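PDB 5GKM: AT5g51070/K3K7_27 from Arabidopsis thaliana, which probably serves as the ATP-dependent chaperone ClpD of a Clp protease system, of which this chain is the N-terminal domain. Local coordinates for residues A[22-27]-A[38-43]; A[68-71]-A[75-78]; A[108-111]-A[117-120]; A[126-131]-A[148-153]. All blocks are in the same frame, centred on the assembly; numbering follows the deposited sequence.

Contact 1 (A[22-27]-A[38-43]); sequences QKEAKS and LLLGLI
Glu24 and Leu40 meet at about a right angle, the acidic chain of helix 12-27 laid across the hydrocarbon of helix 35-45. Both side chains leave their backbones toward the opposite segment, and the two CA atoms stand 6.6 Å apart. The touching is done by methylenes: Glu24 CG lies 3.8 Å from Leu40 CB, and Glu24 CB lies 4.0 Å from the methyl Leu40 CD1. In Glu24 the CG carbon is anti to the carbonyl carbon (chi1 -64°), and a second bend at chi2 (-69°) folds the chain instead of letting it run straight on. The carboxylate is thereby carried past the flank of Leu40, with Glu24 OE1 4.0 Å from Leu40 CD1, while the aliphatic part stays against the leucine. Glutamate suits the place because it has two methylenes near the backbone and a charge at the end. That charge is buried, and it is answered by a salt bridge from Glu24 OE1 to Arg63 of helix 59-71, which probably favours the ionised form. Leucine suits its own place because its side chain also packs on Ala62 and Val66 of the same helix 59-71. Gly41 presents only backbone here: Glu24 CG comes within 4.3 Å of Gly41 N, with no side chain interposed. Between segments 22-27 and 38-43 the packing is carried mainly by one crossed pair, while helix 59-71 supplies both the arginine and an apolar wall, an arrangement belonging to the all-helical bundle of the Clp N-terminal (Clp R) domain.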
loop_
_atom_site.group_PDB
_atom_site.type_symbol
_atom_site.label_atom_id
_atom_site.label_comp_id
_atom_site.label_asym_id
_atom_site.label_seq_id
_atom_site.Cartn_x
_atom_site.Cartn_y
_atom_site.Cartn_z
ATOM N N GLN A 22 -8.346 3.266 -0.141
ATOM C CA GLN A 22 -9.330 4.335 -0.068
ATOM C C GLN A 22 -10.325 4.093 1.060
ATOM O O GLN A 22 -10.549 4.942 1.836
ATOM C CB GLN A 22 -10.045 4.534 -1.374
ATOM C CG GLN A 22 -9.146 4.999 -2.511
ATOM C CD GLN A 22 -9.849 4.994 -3.844
ATOM O OE1 GLN A 22 -10.373 4.028 -4.264
ATOM N NE2 GLN A 22 -9.869 6.110 -4.467
ATOM N N LYS A 23 -10.818 2.877 1.133
ATOM C CA LYS A 23 -11.687 2.536 2.233
ATOM C C LYS A 23 -11.008 2.627 3.571
ATOM O O LYS A 23 -11.580 3.078 4.498
ATOM C CB LYS A 23 -12.215 1.136 2.110
ATOM C CG LYS A 23 -12.955 0.885 0.851
ATOM C CD LYS A 23 -14.249 1.652 0.748
ATOM C CE LYS A 23 -15.134 1.589 1.989
ATOM N NZ LYS A 23 -15.435 0.230 2.472
ATOM N N GLU A 24 -9.783 2.143 3.660
ATOM C CA GLU A 24 -9.063 2.189 4.904
ATOM C C GLU A 24 -8.785 3.601 5.386
ATOM O O GLU A 24 -8.863 3.879 6.533
ATOM C CB GLU A 24 -7.769 1.398 4.846
ATOM C CG GLU A 24 -7.992 -0.085 4.637
ATOM C CD GLU A 24 -8.615 -0.806 5.819
ATOM O OE1 GLU A 24 -8.279 -0.562 6.933
ATOM O OE2 GLU A 24 -9.445 -1.642 5.584
ATOM N N ALA A 25 -8.428 4.450 4.443
ATOM C CA ALA A 25 -8.173 5.832 4.751
ATOM C C ALA A 25 -9.445 6.494 5.239
ATOM O O ALA A 25 -9.422 7.197 6.193
ATOM C CB ALA A 25 -7.599 6.575 3.541
ATOM N N LYS A 26 -10.535 6.211 4.561
ATOM C CA LYS A 26 -11.802 6.809 4.962
ATOM C C LYS A 26 -12.170 6.383 6.357
ATOM O O LYS A 26 -12.594 7.164 7.156
ATOM C CB LYS A 26 -12.911 6.381 4.008
ATOM C CG LYS A 26 -14.218 7.110 4.206
ATOM C CD LYS A 26 -14.107 8.579 3.875
ATOM C CE LYS A 26 -15.353 9.386 4.257
ATOM N NZ LYS A 26 -15.090 10.836 4.370
ATOM N N SER A 27 -12.004 5.106 6.614
ATOM C CA SER A 27 -12.299 4.645 8.061
ATOM C C SER A 27 -11.582 5.378 9.274
ATOM O O SER A 27 -11.993 5.478 10.365
ATOM C CB SER A 27 -12.138 3.143 8.175
ATOM O OG SER A 27 -10.782 2.730 7.991
ATOM N N LEU A 38 -2.164 2.805 1.929
ATOM C CA LEU A 38 -1.898 1.844 0.880
ATOM C C LEU A 38 -1.407 0.510 1.490
ATOM O O LEU A 38 -1.759 -0.520 1.049
ATOM C CB LEU A 38 -0.860 2.407 -0.083
ATOM C CG LEU A 38 -0.523 1.472 -1.229
ATOM C CD1 LEU A 38 -1.744 1.079 -2.063
ATOM C CD2 LEU A 38 0.552 2.087 -2.093
ATOM N N LEU A 39 -0.613 0.627 2.523
ATOM C CA LEU A 39 -0.151 -0.569 3.187
ATOM C C LEU A 39 -1.334 -1.338 3.739
ATOM O O LEU A 39 -1.400 -2.500 3.592
ATOM C CB LEU A 39 0.842 -0.226 4.304
ATOM C CG LEU A 39 1.298 -1.390 5.163
ATOM C CD1 LEU A 39 2.037 -2.448 4.363
ATOM C CD2 LEU A 39 2.177 -0.856 6.272
ATOM N N LEU A 40 -2.272 -0.618 4.322
ATOM C CA LEU A 40 -3.464 -1.265 4.816
ATOM C C LEU A 40 -4.270 -1.959 3.708
ATOM O O LEU A 40 -4.707 -3.021 3.876
ATOM C CB LEU A 40 -4.358 -0.307 5.594
ATOM C CG LEU A 40 -3.797 0.281 6.879
ATOM C CD1 LEU A 40 -4.786 1.231 7.546
ATOM C CD2 LEU A 40 -3.432 -0.804 7.869
ATOM N N GLY A 41 -4.400 -1.306 2.569
ATOM C CA GLY A 41 -5.098 -1.909 1.476
ATOM C C GLY A 41 -4.469 -3.188 0.958
ATOM O O GLY A 41 -5.121 -4.097 0.621
ATOM N N LEU A 42 -3.150 -3.177 0.894
ATOM C CA LEU A 42 -2.434 -4.368 0.491
ATOM C C LEU A 42 -2.583 -5.502 1.462
ATOM O O LEU A 42 -2.729 -6.596 1.072
ATOM C CB LEU A 42 -0.939 -4.078 0.309
ATOM C CG LEU A 42 -0.572 -3.158 -0.867
ATOM C CD1 LEU A 42 0.844 -2.652 -0.687
ATOM C CD2 LEU A 42 -0.731 -3.788 -2.228
ATOM N N ILE A 43 -2.516 -5.180 2.729
ATOM C CA ILE A 43 -2.752 -6.173 3.770
ATOM C C ILE A 43 -4.172 -6.726 3.722
ATOM O O ILE A 43 -4.360 -7.893 3.783
ATOM C CB ILE A 43 -2.418 -5.634 5.186
ATOM C CG1 ILE A 43 -0.919 -5.332 5.285
ATOM C CG2 ILE A 43 -2.818 -6.616 6.269
ATOM C CD1 ILE A 43 -0.534 -4.499 6.451
#

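Contact 2 (A[68-71]-A[75-78]); sequences SIWD and SDSK
Trp70 and Asp76 extend alongside one another in the same direction, joining the last turn of helix 59-71 to the loop that follows it. The CB of Asp76, aimed at the helix, rests against the five-membered part of the indole, 3.4 Å from Trp70 CD1. CG stands anti to the backbone N (chi1 -172°), which carries the carboxylate forward along the ring edge. There OD2 accepts a hydrogen bond of 2.9 Å from Trp70 NE1. The bond is fairly straight, 162° at the hydrogen; the oxygen lies in the indole plane and receives the N-H on its anti lone pair, away from OD1. Ring and carboxylate planes are 25° apart, a modest tilt that keeps OD2 near the ring plane. The other oxygen turns back to its own loop. Asp76 OD1 takes the backbone Lys78 N at 3.1 Å, met from above the carboxylate plane, and this closes an Asx turn in the long loop between helix 59-71 and helix 97-112 of the Clp N-terminal domain. The same OD1 offers its syn lone pair to Lys78 NZ at 2.9 Å, a salt bridge, with a weak second bond from the ammonium to OD2. Aspartate suits the position because a short two-oxygen side chain can hold the turn with one atom and the tryptophan with the other. Tryptophan brings one N-H at the rim of a large apolar surface: Ile69 CG2 sits 3.6 Å above one face, offset toward the rim, and the ring also packs on Ser134 and Val138 of helix 134-142.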
loop_
_atom_site.group_PDB
_atom_site.type_symbol
_atom_site.label_atom_id
_atom_site.label_comp_id
_atom_site.label_asym_id
_atom_site.label_seq_id
_atom_site.Cartn_x
_atom_site.Cartn_y
_atom_site.Cartn_z
ATOM N N SER A 68 -2.719 4.388 15.967
ATOM C CA SER A 68 -1.902 4.833 17.047
ATOM C C SER A 68 -0.820 5.812 16.607
ATOM O O SER A 68 -0.612 6.847 17.208
ATOM C CB SER A 68 -1.302 3.624 17.725
ATOM O OG SER A 68 -0.477 4.074 18.739
ATOM N N ILE A 69 -0.146 5.480 15.539
ATOM C CA ILE A 69 0.969 6.306 15.103
ATOM C C ILE A 69 0.608 7.716 14.683
ATOM O O ILE A 69 1.251 8.641 15.069
ATOM C CB ILE A 69 1.786 5.580 13.986
ATOM C CG1 ILE A 69 2.377 4.318 14.547
ATOM C CG2 ILE A 69 2.928 6.420 13.473
ATOM C CD1 ILE A 69 2.821 3.367 13.493
ATOM N N TRP A 70 -0.438 7.824 13.890
ATOM C CA TRP A 70 -0.884 9.072 13.325
ATOM C C TRP A 70 -1.970 9.793 14.087
ATOM O O TRP A 70 -2.134 10.976 13.872
ATOM C CB TRP A 70 -1.333 8.882 11.870
ATOM C CG TRP A 70 -0.144 8.793 10.957
ATOM C CD1 TRP A 70 0.535 9.847 10.378
ATOM C CD2 TRP A 70 0.618 7.616 10.583
ATOM N NE1 TRP A 70 1.603 9.423 9.665
ATOM C CE2 TRP A 70 1.724 8.100 9.755
ATOM C CE3 TRP A 70 0.489 6.282 10.787
ATOM C CZ2 TRP A 70 2.657 7.246 9.226
ATOM C CZ3 TRP A 70 1.434 5.446 10.250
ATOM C CH2 TRP A 70 2.511 5.922 9.501
ATOM N N ASP A 71 -2.758 9.079 14.896
ATOM C CA ASP A 71 -3.919 9.727 15.518
ATOM C C ASP A 71 -4.016 9.870 17.031
ATOM O O ASP A 71 -4.836 10.620 17.510
ATOM C CB ASP A 71 -5.209 9.143 14.973
ATOM C CG ASP A 71 -5.585 9.718 13.626
ATOM O OD1 ASP A 71 -5.131 9.197 12.616
ATOM O OD2 ASP A 71 -6.297 10.708 13.605
ATOM N N SER A 75 -0.055 14.874 14.999
ATOM C CA SER A 75 -0.236 14.597 13.595
ATOM C C SER A 75 1.062 14.712 12.810
ATOM O O SER A 75 2.041 15.168 13.309
ATOM C CB SER A 75 -1.296 15.497 12.987
ATOM O OG SER A 75 -0.973 16.841 13.047
ATOM N N ASP A 76 1.042 14.239 11.565
ATOM C CA ASP A 76 2.246 14.139 10.767
ATOM C C ASP A 76 2.401 15.367 9.871
ATOM O O ASP A 76 1.589 15.607 9.011
ATOM C CB ASP A 76 2.129 12.870 9.908
ATOM C CG ASP A 76 3.407 12.512 9.145
ATOM O OD1 ASP A 76 4.287 13.335 9.026
ATOM O OD2 ASP A 76 3.510 11.383 8.675
ATOM N N SER A 77 3.479 16.114 10.073
ATOM C CA SER A 77 3.689 17.365 9.375
ATOM C C SER A 77 3.788 17.191 7.881
ATOM O O SER A 77 3.527 18.087 7.140
ATOM C CB SER A 77 4.964 18.027 9.872
ATOM O OG SER A 77 4.848 18.460 11.218
ATOM N N LYS A 78 4.156 15.991 7.485
ATOM C CA LYS A 78 4.406 15.640 6.099
ATOM C C LYS A 78 3.154 15.333 5.313
ATOM O O LYS A 78 3.226 15.098 4.157
ATOM C CB LYS A 78 5.321 14.401 6.023
ATOM C CG LYS A 78 6.742 14.635 6.408
ATOM C CD LYS A 78 7.578 13.460 6.029
ATOM C CE LYS A 78 7.016 12.182 6.621
ATOM N NZ LYS A 78 6.750 12.204 8.068
#

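Contact 3 (A[108-111]-A[117-120]); sequences EYSR and YIAP
The connection between helix 97-112 and helix 120-130 is fastened where Ser110, near the end of the first, meets Tyr117 and Ile118 in the loop leading to the second. Ser110 points its CB at the loop, and its hydroxyl gives a hydrogen bond to the backbone carbonyl of Tyr117, with Ser110 OG 2.8 Å from Tyr117 O. OG stands anti to the serine's own backbone N (chi1 167°), a setting that brings the hydroxyl within reach of Tyr117 O. It meets the carbonyl from above its plane, 48° out of it, with an angle of 132° at the oxygen, so the bond does not follow a lone pair. This side-chain-to-backbone bond joins helix 97-112 to the loop before helix 120-130 in the helical Clp N-terminal domain. Serine is small enough to let the backbones come close, the CA atoms of Ser110 and Ile118 being 6.0 Å apart, and still supplies a donor for a loop carbonyl. Its methylene also touches apolar surface, Ser110 CB lying 4.0 Å from Ile118 CG1. Isoleucine fits this buried place because its side chain also packs on Ala106 and Val107 of helix 97-112, while its backbone is hydrogen-bonded to Arg9 and Thr11 near the start of the chain. One residue further, Ala119 occupies the N-cap position of helix 120-130, and its backbone N gives a hydrogen bond to His122 ND1.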
loop_
_atom_site.group_PDB
_atom_site.type_symbol
_atom_site.label_atom_id
_atom_site.label_comp_id
_atom_site.label_asym_id
_atom_site.label_seq_id
_atom_site.Cartn_x
_atom_site.Cartn_y
_atom_site.Cartn_z
ATOM N N GLU A 108 7.278 0.984 -12.937
ATOM C CA GLU A 108 8.665 0.869 -13.389
ATOM C C GLU A 108 9.325 -0.477 -13.116
ATOM O O GLU A 108 9.961 -1.029 -13.942
ATOM C CB GLU A 108 9.498 2.018 -12.826
ATOM C CG GLU A 108 9.096 3.360 -13.445
ATOM C CD GLU A 108 9.633 4.561 -12.725
ATOM O OE1 GLU A 108 10.540 4.421 -11.948
ATOM O OE2 GLU A 108 9.173 5.672 -12.959
ATOM N N TYR A 109 9.138 -0.958 -11.918
ATOM C CA TYR A 109 9.676 -2.224 -11.537
ATOM C C TYR A 109 9.085 -3.311 -12.427
ATOM O O TYR A 109 9.755 -4.200 -12.843
ATOM C CB TYR A 109 9.346 -2.525 -10.074
ATOM C CG TYR A 109 10.149 -1.769 -9.052
ATOM C CD1 TYR A 109 11.508 -1.626 -9.177
ATOM C CD2 TYR A 109 9.573 -1.238 -7.951
ATOM C CE1 TYR A 109 12.238 -0.949 -8.244
ATOM C CE2 TYR A 109 10.302 -0.543 -7.011
ATOM C CZ TYR A 109 11.642 -0.415 -7.138
ATOM O OH TYR A 109 12.364 0.247 -6.212
ATOM N N SER A 110 7.790 -3.215 -12.686
ATOM C CA SER A 110 7.170 -4.210 -13.495
ATOM C C SER A 110 7.756 -4.227 -14.898
ATOM O O SER A 110 7.954 -5.248 -15.471
ATOM C CB SER A 110 5.649 -3.940 -13.568
ATOM O OG SER A 110 5.113 -4.710 -14.553
ATOM N N ARG A 111 7.974 -3.064 -15.428
ATOM C CA ARG A 111 8.578 -2.961 -16.747
ATOM C C ARG A 111 10.010 -3.502 -16.773
ATOM O O ARG A 111 10.385 -4.158 -17.676
ATOM C CB ARG A 111 8.599 -1.528 -17.223
ATOM C CG ARG A 111 7.238 -1.010 -17.539
ATOM C CD ARG A 111 7.307 0.453 -17.811
ATOM N NE ARG A 111 6.018 0.999 -18.169
ATOM C CZ ARG A 111 5.743 2.257 -18.077
ATOM N NH1 ARG A 111 6.649 3.089 -17.665
ATOM N NH2 ARG A 111 4.564 2.680 -18.414
ATOM N N TYR A 117 2.015 -6.972 -16.405
ATOM C CA TYR A 117 1.026 -6.514 -15.458
ATOM C C TYR A 117 1.678 -5.872 -14.255
ATOM O O TYR A 117 2.784 -6.105 -14.016
ATOM C CB TYR A 117 0.152 -7.660 -14.965
ATOM C CG TYR A 117 0.896 -8.863 -14.392
ATOM C CD1 TYR A 117 1.364 -8.849 -13.123
ATOM C CD2 TYR A 117 1.119 -10.013 -15.143
ATOM C CE1 TYR A 117 2.038 -9.886 -12.579
ATOM C CE2 TYR A 117 1.759 -11.081 -14.607
ATOM C CZ TYR A 117 2.242 -11.016 -13.331
ATOM O OH TYR A 117 2.906 -12.090 -12.812
ATOM N N ILE A 118 0.922 -5.079 -13.519
ATOM C CA ILE A 118 1.362 -4.544 -12.244
ATOM C C ILE A 118 0.488 -5.218 -11.198
ATOM O O ILE A 118 -0.683 -5.048 -11.178
ATOM C CB ILE A 118 1.166 -3.015 -12.111
ATOM C CG1 ILE A 118 2.087 -2.228 -13.013
ATOM C CG2 ILE A 118 1.491 -2.557 -10.717
ATOM C CD1 ILE A 118 1.594 -2.030 -14.399
ATOM N N ALA A 119 1.117 -6.031 -10.393
ATOM C CA ALA A 119 0.482 -6.755 -9.334
ATOM C C ALA A 119 0.666 -6.068 -7.993
ATOM O O ALA A 119 1.405 -5.213 -7.845
ATOM C CB ALA A 119 0.980 -8.188 -9.275
ATOM N N PRO A 120 -0.052 -6.573 -6.994
ATOM C CA PRO A 120 0.126 -6.004 -5.655
ATOM C C PRO A 120 1.597 -6.097 -5.174
ATOM O O PRO A 120 2.056 -5.296 -4.441
ATOM C CB PRO A 120 -0.767 -6.902 -4.780
ATOM C CG PRO A 120 -1.831 -7.327 -5.671
ATOM C CD PRO A 120 -1.135 -7.570 -6.978
#

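Contact 4 (A[126-131]-A[148-153]); sequences GLFTVD and LLTAAA
Phe128 meets Leu149 and Thr150 where helix 120-130 approaches helix 146-158. The apolar part of the contact is made by the far side of the ring, Phe128 CE2 lying 3.8 Å from Leu149 CB, with the two side chains set obliquely. Nearer the backbone, the side chains of Phe128 and Thr150 pass antiparallel. Thr150 OG1 comes close to Phe128 CB, at 3.2 Å, and stands at the ring edge near its plane, 3.6 Å from Phe128 CD2. In Thr150 OG1 is anti to the carbonyl carbon (chi1 -53°), beside the backbone N; this turns the hydroxyl back toward its own helix, where it is hydrogen-bonded to Met146 O. A water bridges the two helices, lying 2.6 Å from Thr150 OG1 and donating to Phe128 O at 3.0 Å. Threonine therefore suits a partly exposed seam, serving both its helix and a bridging water, whereas phenylalanine fills the buried side. Around this pair, Phe128 also packs on Leu39 of helix 35-45, on Phe52 and on Leu139 of helix 134-142; Leu139 meets Leu149 too. Within helix 120-130, Gly126 O accepts from both Thr129 N and Val130 N. Through its ring Phe128 joins helix 120-130 to helices 146-158, 35-45 and 134-142 in the apolar core of the all-helical Clp N-terminal domain.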
loop_
_atom_site.group_PDB
_atom_site.type_symbol
_atom_site.label_atom_id
_atom_site.label_comp_id
_atom_site.label_asym_id
_atom_site.label_seq_id
_atom_site.Cartn_x
_atom_site.Cartn_y
_atom_site.Cartn_z
ATOM N N GLY A 126 7.407 -1.173 -4.472
ATOM C CA GLY A 126 7.447 0.268 -4.538
ATOM C C GLY A 126 7.277 0.904 -3.184
ATOM O O GLY A 126 7.961 1.787 -2.843
ATOM N N LEU A 127 6.328 0.383 -2.430
ATOM C CA LEU A 127 5.997 0.962 -1.186
ATOM C C LEU A 127 7.176 0.916 -0.255
ATOM O O LEU A 127 7.407 1.813 0.505
ATOM C CB LEU A 127 4.801 0.231 -0.598
ATOM C CG LEU A 127 4.241 0.611 0.759
ATOM C CD1 LEU A 127 3.818 2.062 0.711
ATOM C CD2 LEU A 127 3.057 -0.258 1.144
ATOM N N PHE A 128 7.913 -0.165 -0.347
ATOM C CA PHE A 128 8.977 -0.422 0.587
ATOM C C PHE A 128 10.316 0.107 0.098
ATOM O O PHE A 128 11.297 -0.193 0.695
ATOM C CB PHE A 128 9.100 -1.928 0.883
ATOM C CG PHE A 128 7.854 -2.533 1.478
ATOM C CD1 PHE A 128 7.036 -1.762 2.250
ATOM C CD2 PHE A 128 7.504 -3.859 1.274
ATOM C CE1 PHE A 128 5.896 -2.265 2.783
ATOM C CE2 PHE A 128 6.340 -4.382 1.813
ATOM C CZ PHE A 128 5.542 -3.566 2.543
ATOM N N THR A 129 10.324 0.774 -1.045
ATOM C CA THR A 129 11.531 1.397 -1.556
ATOM C C THR A 129 11.468 2.877 -1.840
ATOM O O THR A 129 12.477 3.497 -1.840
ATOM C CB THR A 129 12.074 0.696 -2.787
ATOM O OG1 THR A 129 11.099 0.678 -3.803
ATOM C CG2 THR A 129 12.485 -0.727 -2.489
ATOM N N VAL A 130 10.313 3.418 -2.141
ATOM C CA VAL A 130 10.224 4.823 -2.520
ATOM C C VAL A 130 9.273 5.724 -1.737
ATOM O O VAL A 130 9.002 6.816 -2.173
ATOM C CB VAL A 130 9.928 5.005 -4.025
ATOM C CG1 VAL A 130 10.937 4.252 -4.843
ATOM C CG2 VAL A 130 8.513 4.614 -4.362
ATOM N N ASP A 131 8.770 5.250 -0.607
ATOM C CA ASP A 131 7.820 6.054 0.147
ATOM C C ASP A 131 8.457 7.062 1.128
ATOM O O ASP A 131 9.625 7.224 1.110
ATOM C CB ASP A 131 6.673 5.236 0.780
ATOM C CG ASP A 131 6.876 4.949 2.263
ATOM O OD1 ASP A 131 8.027 4.844 2.614
ATOM O OD2 ASP A 131 5.920 4.787 3.011
ATOM N N LEU A 148 12.792 -7.941 4.292
ATOM C CA LEU A 148 12.310 -9.303 4.140
ATOM C C LEU A 148 10.956 -9.374 3.437
ATOM O O LEU A 148 10.707 -10.251 2.711
ATOM C CB LEU A 148 12.229 -10.062 5.463
ATOM C CG LEU A 148 13.539 -10.570 6.041
ATOM C CD1 LEU A 148 13.336 -11.181 7.419
ATOM C CD2 LEU A 148 14.131 -11.585 5.093
ATOM N N LEU A 149 10.094 -8.436 3.749
ATOM C CA LEU A 149 8.839 -8.353 3.020
ATOM C C LEU A 149 9.014 -8.010 1.542
ATOM O O LEU A 149 8.365 -8.558 0.740
ATOM C CB LEU A 149 7.858 -7.370 3.672
ATOM C CG LEU A 149 7.384 -7.632 5.073
ATOM C CD1 LEU A 149 6.385 -6.593 5.505
ATOM C CD2 LEU A 149 6.663 -8.923 5.118
ATOM N N THR A 150 9.926 -7.101 1.238
ATOM C CA THR A 150 10.190 -6.799 -0.153
ATOM C C THR A 150 10.695 -8.034 -0.905
ATOM O O THR A 150 10.307 -8.317 -1.982
ATOM C CB THR A 150 11.254 -5.702 -0.283
ATOM O OG1 THR A 150 10.892 -4.584 0.493
ATOM C CG2 THR A 150 11.485 -5.284 -1.759
ATOM N N ALA A 151 11.559 -8.771 -0.242
ATOM C CA ALA A 151 12.064 -9.991 -0.814
ATOM C C ALA A 151 10.993 -11.003 -1.035
ATOM O O ALA A 151 10.962 -11.606 -2.047
ATOM C CB ALA A 151 13.189 -10.580 0.020
ATOM N N ALA A 152 10.092 -11.129 -0.071
ATOM C CA ALA A 152 9.004 -12.033 -0.218
ATOM C C ALA A 152 8.113 -11.659 -1.412
ATOM O O ALA A 152 7.598 -12.495 -2.039
ATOM C CB ALA A 152 8.171 -12.112 1.057
ATOM N N ALA A 153 7.919 -10.374 -1.643
ATOM C CA ALA A 153 7.128 -9.971 -2.761
ATOM C C ALA A 153 7.800 -10.347 -4.072
ATOM O O ALA A 153 7.186 -10.775 -4.966
ATOM C CB ALA A 153 6.858 -8.468 -2.724
HETATM O O HOH W 1 12.746 -2.826 0.872
#

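How the contacts relate
The four contacts all belong to the Clp N-terminal domain and come in series along the chain. Helix 35-45 links contact 1 to contact 4: Leu42 CD1 lies 3.7 Å from Leu127 CD2, although the two centres are 17 Å apart. Contact 1 also touches contact 3, where Leu42 CD2 is 3.9 Å from Pro120 O. Contacts 3 and 4 share helix 120-130, and a probable hydrogen bond of 2.8 Å joins Tyr109 OH to Thr129 OG1. Contact 2 stands apart, its nearest atoms about 7 Å from those of contacts 1 and 4 and about 18 Å from those of contact 3.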